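Glycosyl hydrolase, BNR repeat (Ralstonia eutropha, PDB 3B7F) probably acts as a hydrolase, putatively on glycosidic bonds, and folds into a seven-bladed beta-propeller with BNR repeats. Local coordinates at residues A154-H159 against I194-G199; V23-A28 against G363-S368; W265-D270 against G277-P282; P241-I246 against R288-V293. All coordinates share one frame; numbering follows the deposited sequence.

Interaction 1. Residues A154-H159 against I194-G199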
# COMPACT_ATOMS: atom_id res chain seq x y z
N ALA A 154 10.47 17.97 -7.11
CA ALA A 154 10.21 18.87 -8.25
C ALA A 154 10.17 18.17 -9.61
O ALA A 154 9.36 18.53 -10.46
CB ALA A 154 11.25 19.99 -8.25
N GLY A 155 11.01 17.16 -9.80
CA GLY A 155 11.01 16.41 -11.06
C GLY A 155 9.70 15.70 -11.39
O GLY A 155 9.46 15.38 -12.55
N PHE A 156 8.87 15.42 -10.38
CA PHE A 156 7.52 14.92 -10.62
C PHE A 156 6.51 16.08 -10.57
O PHE A 156 5.75 16.27 -11.52
CB PHE A 156 7.03 13.83 -9.65
CG PHE A 156 5.59 13.48 -9.92
CD1 PHE A 156 5.25 12.62 -10.96
CD2 PHE A 156 4.57 14.13 -9.23
CE1 PHE A 156 3.93 12.38 -11.28
CE2 PHE A 156 3.25 13.93 -9.54
CZ PHE A 156 2.92 13.05 -10.56
N ASN A 157 6.46 16.79 -9.45
CA ASN A 157 5.45 17.85 -9.21
C ASN A 157 5.37 18.97 -10.24
O ASN A 157 4.29 19.53 -10.42
CB ASN A 157 5.63 18.49 -7.81
CG ASN A 157 5.17 17.59 -6.67
OD1 ASN A 157 4.97 16.39 -6.84
ND2 ASN A 157 5.01 18.17 -5.47
N ASP A 158 6.51 19.29 -10.86
CA ASP A 158 6.62 20.30 -11.91
C ASP A 158 7.05 19.67 -13.24
O ASP A 158 7.61 20.35 -14.06
CB ASP A 158 7.62 21.40 -11.50
CG ASP A 158 7.15 22.22 -10.29
OD1 ASP A 158 5.94 22.48 -10.13
OD2 ASP A 158 8.03 22.65 -9.53
N HIS A 159 6.79 18.39 -13.45
CA HIS A 159 7.07 17.75 -14.74
C HIS A 159 6.10 18.36 -15.75
O HIS A 159 4.93 18.58 -15.38
CB HIS A 159 6.84 16.23 -14.67
CG HIS A 159 7.45 15.48 -15.81
ND1 HIS A 159 6.90 15.47 -17.08
CD2 HIS A 159 8.54 14.69 -15.88
CE1 HIS A 159 7.63 14.72 -17.88
NE2 HIS A 159 8.64 14.23 -17.17
N ILE A 194 6.25 4.75 -8.92
CA ILE A 194 5.11 5.36 -8.21
C ILE A 194 3.83 4.90 -8.89
O ILE A 194 3.85 4.47 -10.03
CB ILE A 194 5.19 6.92 -8.14
CG1 ILE A 194 5.16 7.56 -9.54
CG2 ILE A 194 6.42 7.38 -7.30
CD1 ILE A 194 5.25 9.12 -9.53
N GLY A 195 2.72 4.99 -8.17
CA GLY A 195 1.41 4.61 -8.69
C GLY A 195 0.48 5.78 -8.47
O GLY A 195 0.58 6.49 -7.47
N MSE A 196 -0.40 6.02 -9.41
CA MSE A 196 -1.33 7.10 -9.27
C MSE A 196 -2.72 6.66 -9.67
O MSE A 196 -2.90 6.05 -10.71
CB MSE A 196 -0.91 8.26 -10.15
CG MSE A 196 0.46 8.70 -9.91
SE MSE A 196 0.67 10.46 -10.59
CE MSE A 196 -0.06 10.30 -12.30
N SER A 197 -3.67 7.02 -8.81
CA SER A 197 -5.06 6.75 -9.02
C SER A 197 -5.74 8.11 -9.26
O SER A 197 -5.98 8.82 -8.31
CB SER A 197 -5.65 6.01 -7.83
OG SER A 197 -5.07 4.71 -7.77
N SER A 198 -5.98 8.53 -10.51
CA SER A 198 -5.62 7.83 -11.77
C SER A 198 -4.33 8.39 -12.33
O SER A 198 -3.81 9.41 -11.85
CB SER A 198 -6.75 7.93 -12.78
OG SER A 198 -7.06 9.28 -13.02
N GLY A 199 -3.78 7.68 -13.32
CA GLY A 199 -2.55 8.05 -14.00
C GLY A 199 -1.74 6.86 -14.45
O GLY A 199 -1.27 6.83 -15.58

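Interaction 2. Residues V23-A28 against G363-S368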
# COMPACT_ATOMS: atom_id res chain seq x y z
N VAL A 23 5.29 -10.02 16.60
CA VAL A 23 4.90 -9.21 15.46
C VAL A 23 4.05 -8.05 15.98
O VAL A 23 3.31 -8.17 16.97
CB VAL A 23 4.14 -10.05 14.40
CG1 VAL A 23 3.55 -9.18 13.29
CG2 VAL A 23 5.06 -11.08 13.79
N MSE A 24 4.14 -6.91 15.29
CA MSE A 24 3.36 -5.76 15.58
C MSE A 24 2.63 -5.39 14.32
O MSE A 24 3.18 -5.53 13.25
CB MSE A 24 4.25 -4.62 16.04
CG MSE A 24 3.47 -3.33 16.38
SE MSE A 24 4.51 -2.05 17.42
CE MSE A 24 4.50 -3.10 19.09
N LEU A 25 1.38 -4.95 14.46
CA LEU A 25 0.57 -4.46 13.33
C LEU A 25 0.23 -3.03 13.68
O LEU A 25 -0.16 -2.78 14.79
CB LEU A 25 -0.70 -5.28 13.10
CG LEU A 25 -0.55 -6.78 12.85
CD1 LEU A 25 -1.94 -7.38 12.77
CD2 LEU A 25 0.29 -7.11 11.58
N LEU A 26 0.42 -2.12 12.74
CA LEU A 26 0.21 -0.68 12.89
C LEU A 26 -1.04 -0.41 12.10
O LEU A 26 -1.00 -0.52 10.87
CB LEU A 26 1.40 0.08 12.30
CG LEU A 26 2.82 -0.44 12.59
CD1 LEU A 26 3.87 0.50 11.88
CD2 LEU A 26 3.06 -0.56 14.08
N VAL A 27 -2.13 -0.04 12.80
CA VAL A 27 -3.44 0.06 12.22
C VAL A 27 -3.93 1.50 12.16
O VAL A 27 -4.17 2.12 13.20
CB VAL A 27 -4.47 -0.77 13.06
CG1 VAL A 27 -5.84 -0.75 12.38
CG2 VAL A 27 -3.98 -2.20 13.29
N ALA A 28 -4.11 2.00 10.93
CA ALA A 28 -4.56 3.35 10.67
C ALA A 28 -6.05 3.32 10.40
O ALA A 28 -6.50 2.54 9.55
CB ALA A 28 -3.81 3.94 9.45
N GLY A 363 -14.04 -2.59 10.58
CA GLY A 363 -13.24 -2.56 11.78
C GLY A 363 -12.70 -3.82 12.37
O GLY A 363 -12.39 -3.85 13.55
N GLU A 364 -12.55 -4.86 11.55
CA GLU A 364 -12.00 -6.15 11.97
C GLU A 364 -10.57 -6.28 11.45
O GLU A 364 -10.27 -5.83 10.36
CB GLU A 364 -12.83 -7.29 11.41
CG GLU A 364 -14.21 -7.46 12.08
CD GLU A 364 -15.04 -8.57 11.46
OE1 GLU A 364 -14.98 -8.78 10.24
OE2 GLU A 364 -15.81 -9.22 12.16
N ILE A 365 -9.71 -6.90 12.26
CA ILE A 365 -8.36 -7.25 11.86
C ILE A 365 -8.36 -8.76 11.89
O ILE A 365 -8.63 -9.35 12.95
CB ILE A 365 -7.25 -6.77 12.78
CG1 ILE A 365 -7.18 -5.24 12.79
CG2 ILE A 365 -5.92 -7.32 12.25
CD1 ILE A 365 -6.47 -4.64 11.55
N TRP A 366 -8.12 -9.37 10.71
CA TRP A 366 -8.02 -10.83 10.54
C TRP A 366 -6.57 -11.21 10.38
O TRP A 366 -5.85 -10.53 9.66
CB TRP A 366 -8.84 -11.30 9.36
CG TRP A 366 -10.32 -11.13 9.61
CD1 TRP A 366 -11.05 -10.02 9.39
CD2 TRP A 366 -11.22 -12.12 10.10
NE1 TRP A 366 -12.35 -10.24 9.70
CE2 TRP A 366 -12.50 -11.53 10.14
CE3 TRP A 366 -11.08 -13.45 10.52
CZ2 TRP A 366 -13.64 -12.22 10.62
CZ3 TRP A 366 -12.20 -14.14 10.96
CH2 TRP A 366 -13.48 -13.53 11.00
N ALA A 367 -6.14 -12.27 11.06
CA ALA A 367 -4.72 -12.69 11.06
C ALA A 367 -4.56 -14.16 10.69
O ALA A 367 -5.40 -14.96 11.04
CB ALA A 367 -4.08 -12.44 12.41
N SER A 368 -3.52 -14.46 9.94
CA SER A 368 -3.12 -15.80 9.60
C SER A 368 -1.66 -15.95 9.97
O SER A 368 -0.88 -15.05 9.69
CB SER A 368 -3.25 -16.06 8.12
OG SER A 368 -2.76 -17.34 7.83

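Interaction 3. Residues W265-D270 against G277-P282. With EDO (1,2-ethanediol), chain O.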
# COMPACT_ATOMS: atom_id res chain seq x y z
N TRP A 265 3.26 -5.57 -18.42
CA TRP A 265 2.37 -6.13 -17.41
C TRP A 265 1.56 -7.21 -18.10
O TRP A 265 1.00 -6.96 -19.17
CB TRP A 265 1.40 -5.08 -16.87
CG TRP A 265 2.05 -3.98 -16.10
CD1 TRP A 265 2.32 -2.74 -16.55
CD2 TRP A 265 2.53 -4.04 -14.74
NE1 TRP A 265 2.93 -2.01 -15.57
CE2 TRP A 265 3.09 -2.78 -14.45
CE3 TRP A 265 2.54 -5.03 -13.75
CZ2 TRP A 265 3.67 -2.48 -13.21
CZ3 TRP A 265 3.13 -4.74 -12.52
CH2 TRP A 265 3.68 -3.47 -12.26
N LYS A 266 1.54 -8.40 -17.50
CA LYS A 266 0.77 -9.56 -17.96
C LYS A 266 -0.28 -9.90 -16.92
O LYS A 266 0.05 -10.06 -15.76
CB LYS A 266 1.69 -10.75 -18.16
CG LYS A 266 2.66 -10.54 -19.31
CD LYS A 266 3.52 -11.76 -19.52
CE LYS A 266 4.46 -11.58 -20.70
NZ LYS A 266 5.40 -12.72 -20.68
N ARG A 267 -1.54 -9.99 -17.36
CA ARG A 267 -2.68 -10.22 -16.52
C ARG A 267 -2.83 -11.66 -15.99
O ARG A 267 -3.65 -12.46 -16.46
CB ARG A 267 -3.97 -9.78 -17.26
CG ARG A 267 -5.16 -9.57 -16.30
CD ARG A 267 -6.28 -8.84 -17.00
NE ARG A 267 -7.39 -8.58 -16.10
CZ ARG A 267 -8.42 -7.78 -16.35
NH1 ARG A 267 -8.58 -7.16 -17.50
NH2 ARG A 267 -9.35 -7.64 -15.42
N ILE A 268 -2.02 -11.95 -14.98
CA ILE A 268 -2.10 -13.19 -14.22
C ILE A 268 -3.45 -13.37 -13.56
O ILE A 268 -3.84 -14.49 -13.29
CB ILE A 268 -0.96 -13.34 -13.15
CG1 ILE A 268 -0.91 -12.15 -12.16
CG2 ILE A 268 0.40 -13.55 -13.88
CD1 ILE A 268 0.06 -12.32 -10.98
N GLY A 269 -4.17 -12.27 -13.34
CA GLY A 269 -5.55 -12.32 -12.91
C GLY A 269 -6.54 -13.05 -13.83
O GLY A 269 -7.61 -13.42 -13.38
N ASP A 270 -6.20 -13.27 -15.09
CA ASP A 270 -7.01 -14.10 -15.99
C ASP A 270 -7.06 -15.58 -15.59
O ASP A 270 -7.87 -16.31 -16.14
CB ASP A 270 -6.53 -13.93 -17.45
CG ASP A 270 -6.83 -12.56 -18.01
OD1 ASP A 270 -7.69 -11.87 -17.43
OD2 ASP A 270 -6.26 -12.15 -19.06
N GLY A 277 -13.46 -13.04 -10.34
CA GLY A 277 -12.79 -11.94 -11.01
C GLY A 277 -11.43 -11.61 -10.39
O GLY A 277 -10.98 -12.28 -9.44
N ASP A 278 -10.78 -10.58 -10.92
CA ASP A 278 -9.45 -10.18 -10.45
C ASP A 278 -9.36 -8.71 -10.12
O ASP A 278 -8.31 -8.06 -10.27
CB ASP A 278 -8.37 -10.64 -11.44
CG ASP A 278 -8.42 -9.91 -12.75
OD1 ASP A 278 -9.48 -9.38 -13.09
OD2 ASP A 278 -7.35 -9.78 -13.40
N ILE A 279 -10.48 -8.18 -9.62
CA ILE A 279 -10.57 -6.79 -9.20
C ILE A 279 -10.48 -6.80 -7.69
O ILE A 279 -10.91 -7.76 -7.04
CB ILE A 279 -11.85 -6.08 -9.70
CG1 ILE A 279 -12.08 -6.41 -11.19
CG2 ILE A 279 -11.77 -4.56 -9.44
CD1 ILE A 279 -10.81 -6.37 -12.03
N GLY A 280 -9.91 -5.75 -7.14
CA GLY A 280 -9.69 -5.64 -5.70
C GLY A 280 -8.80 -4.45 -5.47
O GLY A 280 -8.54 -3.71 -6.41
N PHE A 281 -8.38 -4.24 -4.22
CA PHE A 281 -7.48 -3.13 -3.86
C PHE A 281 -6.04 -3.47 -3.46
O PHE A 281 -5.10 -2.99 -4.12
CB PHE A 281 -8.15 -2.23 -2.80
CG PHE A 281 -9.34 -1.46 -3.33
CD1 PHE A 281 -9.14 -0.37 -4.17
CD2 PHE A 281 -10.64 -1.81 -2.99
CE1 PHE A 281 -10.22 0.34 -4.68
CE2 PHE A 281 -11.72 -1.11 -3.49
CZ PHE A 281 -11.51 -0.02 -4.34
N PRO A 282 -5.83 -4.27 -2.40
CA PRO A 282 -4.43 -4.56 -1.99
C PRO A 282 -3.72 -5.73 -2.73
O PRO A 282 -4.38 -6.60 -3.31
CB PRO A 282 -4.61 -4.99 -0.54
CG PRO A 282 -5.93 -5.71 -0.55
CD PRO A 282 -6.79 -5.01 -1.54
C1 EDO O . -0.92 -13.84 -19.04
O1 EDO O . -2.33 -13.94 -18.78
C2 EDO O . -0.14 -14.16 -17.77
O2 EDO O . 1.22 -14.59 -18.04

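Interaction 4. Residues P241-I246 against R288-V293. With EDO (1,2-ethanediol), chain H.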
# COMPACT_ATOMS: atom_id res chain seq x y z
N PRO A 241 11.34 -7.88 -2.87
CA PRO A 241 12.66 -7.57 -2.33
C PRO A 241 13.75 -8.59 -2.67
O PRO A 241 14.93 -8.22 -2.76
CB PRO A 241 12.40 -7.49 -0.82
CG PRO A 241 11.25 -8.32 -0.60
CD PRO A 241 10.41 -8.31 -1.81
N ALA A 242 13.35 -9.85 -2.84
CA ALA A 242 14.25 -10.93 -3.24
C ALA A 242 14.56 -10.96 -4.76
O ALA A 242 15.65 -11.36 -5.13
CB ALA A 242 13.65 -12.28 -2.79
N ALA A 243 13.61 -10.57 -5.60
CA ALA A 243 13.74 -10.52 -7.06
C ALA A 243 13.18 -9.17 -7.52
O ALA A 243 12.10 -9.11 -8.10
CB ALA A 243 12.99 -11.66 -7.68
N PRO A 244 13.93 -8.06 -7.28
CA PRO A 244 13.43 -6.69 -7.60
C PRO A 244 13.09 -6.36 -9.08
O PRO A 244 12.48 -5.32 -9.34
CB PRO A 244 14.49 -5.75 -6.98
CG PRO A 244 15.71 -6.64 -6.70
CD PRO A 244 15.27 -8.05 -6.65
N ASP A 245 13.45 -7.24 -10.02
CA ASP A 245 12.93 -7.14 -11.40
C ASP A 245 11.44 -7.45 -11.48
O ASP A 245 10.77 -7.01 -12.42
CB ASP A 245 13.64 -8.10 -12.35
CG ASP A 245 15.09 -7.72 -12.60
OD1 ASP A 245 15.38 -6.53 -12.88
OD2 ASP A 245 15.93 -8.64 -12.54
N ILE A 246 10.92 -8.21 -10.51
CA ILE A 246 9.51 -8.61 -10.50
C ILE A 246 8.63 -7.64 -9.71
O ILE A 246 8.89 -7.37 -8.53
CB ILE A 246 9.34 -10.06 -9.93
CG1 ILE A 246 10.40 -11.01 -10.50
CG2 ILE A 246 7.90 -10.57 -10.19
CD1 ILE A 246 10.57 -11.02 -12.04
N ARG A 288 10.38 -13.72 0.93
CA ARG A 288 11.39 -14.58 0.35
C ARG A 288 11.07 -15.25 -1.00
O ARG A 288 12.00 -15.52 -1.74
CB ARG A 288 11.75 -15.66 1.37
CG ARG A 288 12.42 -15.05 2.58
CD ARG A 288 12.79 -16.06 3.59
NE ARG A 288 11.65 -16.78 4.16
CZ ARG A 288 10.82 -16.30 5.08
NH1 ARG A 288 10.97 -15.08 5.59
NH2 ARG A 288 9.83 -17.07 5.53
N ASP A 289 9.79 -15.44 -1.32
CA ASP A 289 9.34 -16.14 -2.51
C ASP A 289 8.68 -15.17 -3.50
O ASP A 289 7.55 -14.73 -3.26
CB ASP A 289 8.33 -17.22 -2.08
CG ASP A 289 7.87 -18.11 -3.22
OD1 ASP A 289 8.42 -18.00 -4.33
OD2 ASP A 289 6.96 -18.93 -3.00
N PRO A 290 9.36 -14.84 -4.63
CA PRO A 290 8.71 -13.95 -5.60
C PRO A 290 7.51 -14.55 -6.34
O PRO A 290 6.85 -13.81 -7.06
CB PRO A 290 9.84 -13.59 -6.58
CG PRO A 290 10.82 -14.63 -6.45
CD PRO A 290 10.73 -15.16 -5.05
N ARG A 291 7.24 -15.84 -6.16
CA ARG A 291 6.09 -16.53 -6.78
C ARG A 291 4.81 -16.47 -5.94
O ARG A 291 3.74 -16.76 -6.46
CB ARG A 291 6.46 -17.99 -7.10
CG ARG A 291 7.55 -18.09 -8.17
CD ARG A 291 8.14 -19.50 -8.42
NE ARG A 291 7.23 -20.53 -8.94
CZ ARG A 291 6.77 -20.63 -10.20
NH1 ARG A 291 7.02 -19.71 -11.12
NH2 ARG A 291 5.98 -21.65 -10.53
N THR A 292 4.93 -16.08 -4.66
CA THR A 292 3.80 -16.07 -3.74
C THR A 292 3.29 -14.66 -3.50
O THR A 292 4.04 -13.76 -3.10
CB THR A 292 4.14 -16.77 -2.42
OG1 THR A 292 4.44 -18.13 -2.72
CG2 THR A 292 2.94 -16.70 -1.42
N VAL A 293 2.00 -14.49 -3.76
CA VAL A 293 1.30 -13.20 -3.72
C VAL A 293 -0.10 -13.45 -3.24
O VAL A 293 -0.66 -14.52 -3.53
CB VAL A 293 1.33 -12.52 -5.15
CG1 VAL A 293 0.30 -11.45 -5.29
CG2 VAL A 293 2.74 -11.97 -5.46
C1 EDO H . 6.51 -21.00 0.21
O1 EDO H . 7.32 -19.97 -0.38
C2 EDO H . 5.03 -20.60 0.34
O2 EDO H . 4.38 -20.22 -0.91

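Interaction 1. Residues A154-H159 against I194-G199
Phe156, on the short helix 154-157, meets Ile194 and Met196 on strand 192-197, one blade further along the seven-bladed beta-propeller. The helix follows strand 151-152, the last strand of its own blade. Ala154 O closes the helical turn by accepting from Asp158 N at 3.0 Å. Phe156 then points its ring toward strand 192-197. CG stands anti to the backbone N (chi1 175°), which carries the CD1-CZ side of the ring to the two side chains of the strand. CD1 lies 3.8 Å from Ile194 CD1, the end of an extended isoleucine chain. Further out on the ring, CZ comes within 3.4 Å of the selenium SE of Met196, a selenomethionine. The selenium is 4.6 Å from the ring centroid and 64° off its normal. This is an oblique Met-aromatic contact, and the two side chains arrive from opposite directions. All three touching residues are buried; Met179 and Trp165 also pack on Phe156. Asn157 places OD1 at the edge of the Phe156 ring, in its plane, and that oxygen accepts a hydrogen bond from Leu140 N. His159 ends the segment: its ND1 caps Met161 N, and its NE2 pairs with Asp210 OD1.

Interaction 2. Residues V23-A28 against G363-S368
Ile365 carries CG1 beside its backbone N (chi1 -65°) and folds back again at chi2 -79°. Its two branches therefore serve two neighbours on strand 24-29. CD1 runs tip to tip into the fork of Val27, 3.9 Å from Val27 CG2 and 4.0 Å from Val27 CG1. CG2, the other branch, takes the position opposite the backbone N and lies 4.0 Å from Leu25 CD1. The Leu25 and Ile365 side chains run alongside each other, antiparallel. Leu25 and Val27 are two apart on their strand and so face the same side, with Ile365 touching both. All three residues are buried, and the contact is purely apolar. Ile378 of strand 376-379 touches both Leu25 and Ile365, while Ile385 and Val388 pack on Ile365 from strand 385-391. The next residue, Trp366, points away from strand 24-29. Its NE1 gives a hydrogen bond to Glu364 OE1 at 3.1 Å. The acceptor lies in the indole plane, but the N-H meets it from above the carboxylate plane. The two strands belong to different sheets, packed face against face. One is the four-stranded blade from strand 346-348 to strand 376-379. The other is the blade where C-terminal strand 385-391 pairs with N-terminal strand 24-29, the "velcro" ring closure typical of beta-propellers.

Interaction 3. Residues W265-D270 against G277-P282
Arg267 and Asp278 cross at about a right angle, yet their flat ends lie almost in one plane, 18° apart. The guanidinium presents its NE side to the carboxylate and grips one oxygen with each of two nitrogens. NE donates to Asp278 OD2 at 3.0 Å along a nearly straight path (175°). NH2 donates to Asp278 OD1 at 2.9 Å. Both oxygens use their syn lone pairs, so the pair is held flat against rotation. The arginine chain is extended from CG to NE, which carries the charge over to the second segment. Asp278 sets CG between its backbone N and carbonyl carbon (chi1 69°), turning the carboxylate toward Gly269. With no side chain on Gly269, OD2 comes within 3.2 Å of Gly269 CA. The same OD2 also accepts from Ile255 N. Asp270 OD1 lies 3.6 Å from Arg267 NE, well out of the guanidinium plane, and adds charge attraction alone. It is also 4.6 Å from Asp278 OD2, a like-charged pair whose repulsion is probably eased by the arginine that both contact. Ile279 CD1 packs obliquely near Arg267 NH2 at 3.9 Å. A 1,2-ethanediol, probably from the crystallisation liquor, donates from O1 to Arg267 O. Ile268 N bonds to Lys266 O, which makes Arg267 the centre of an inverse gamma turn. The whole is a side-on, bidentate salt bridge within a small charged network. It lies within the connection between two propeller blades, from the outer strand 264-266 to strand 282-285, the first of the next blade.

Interaction 4. Residues P241-I246 against R288-V293
Asp289 OD2 is gripped by two hydroxyls, beside the Pro290 that packs on Ala243. Thr292 OG1 donates to it at 2.7 Å, from above the carboxylate plane. O1 of a 1,2-ethanediol, probably from the crystallisation liquor, donates at 2.8 Å. The other hydroxyl of the diol, O2, donates to Thr292 OG1 at 2.8 Å. Asp289 OD1 accepts from Arg291 N at 3.1 Å, which makes an Asx turn. With CG opposite its backbone N (chi1 -175°), Asp289 folds its carboxylate over the type I turn from Asp289 to Thr292. That turn presents Pro290 to the first segment. Ala243 CB sits 3.9 Å from both Pro290 CB and Pro290 CG, so the methyl sits against the CB-CG bond of the pyrrolidine ring. Ala242 CB lies 3.8 Å from Arg288 O, a plain van der Waals touch. Ala243 in turn starts a type I turn that ends at Ile246. The CB of Arg288 points away from the first segment, and its NH1 and NH2 bind Ala350 O and His351 O. Pro290 O pairs with Tyr248 OH. Both segments are loops joining the first and second strands of neighbouring blades. The polar groups shape the turn, while the meeting itself is small and mostly apolar, at the surface. With no charge pairing or hydrogen bond between the segments, the contact probably rests on van der Waals packing, with the turns held by their own bonds.

How the interactions relate
Going from the N terminus, interaction 2 opens first, at 23-28, and closes last, at 363-368. The loop it closes encloses the other three contacts and most of the propeller ring. Interaction 1 is the first of the three to open and close, joining the helix after one blade to the next blade. It lies on the opposite side of the chain's centre from interaction 2, with centres 30 Å apart. Interaction 4 follows in series and brings two neighbouring blades together. Interaction 3 is nested inside it, in the connection between those same blades; the nearest atoms of the two are about 6 Å apart. None of the four loops cross: 1 and 4 lie in series inside 2, and 3 lies inside 4.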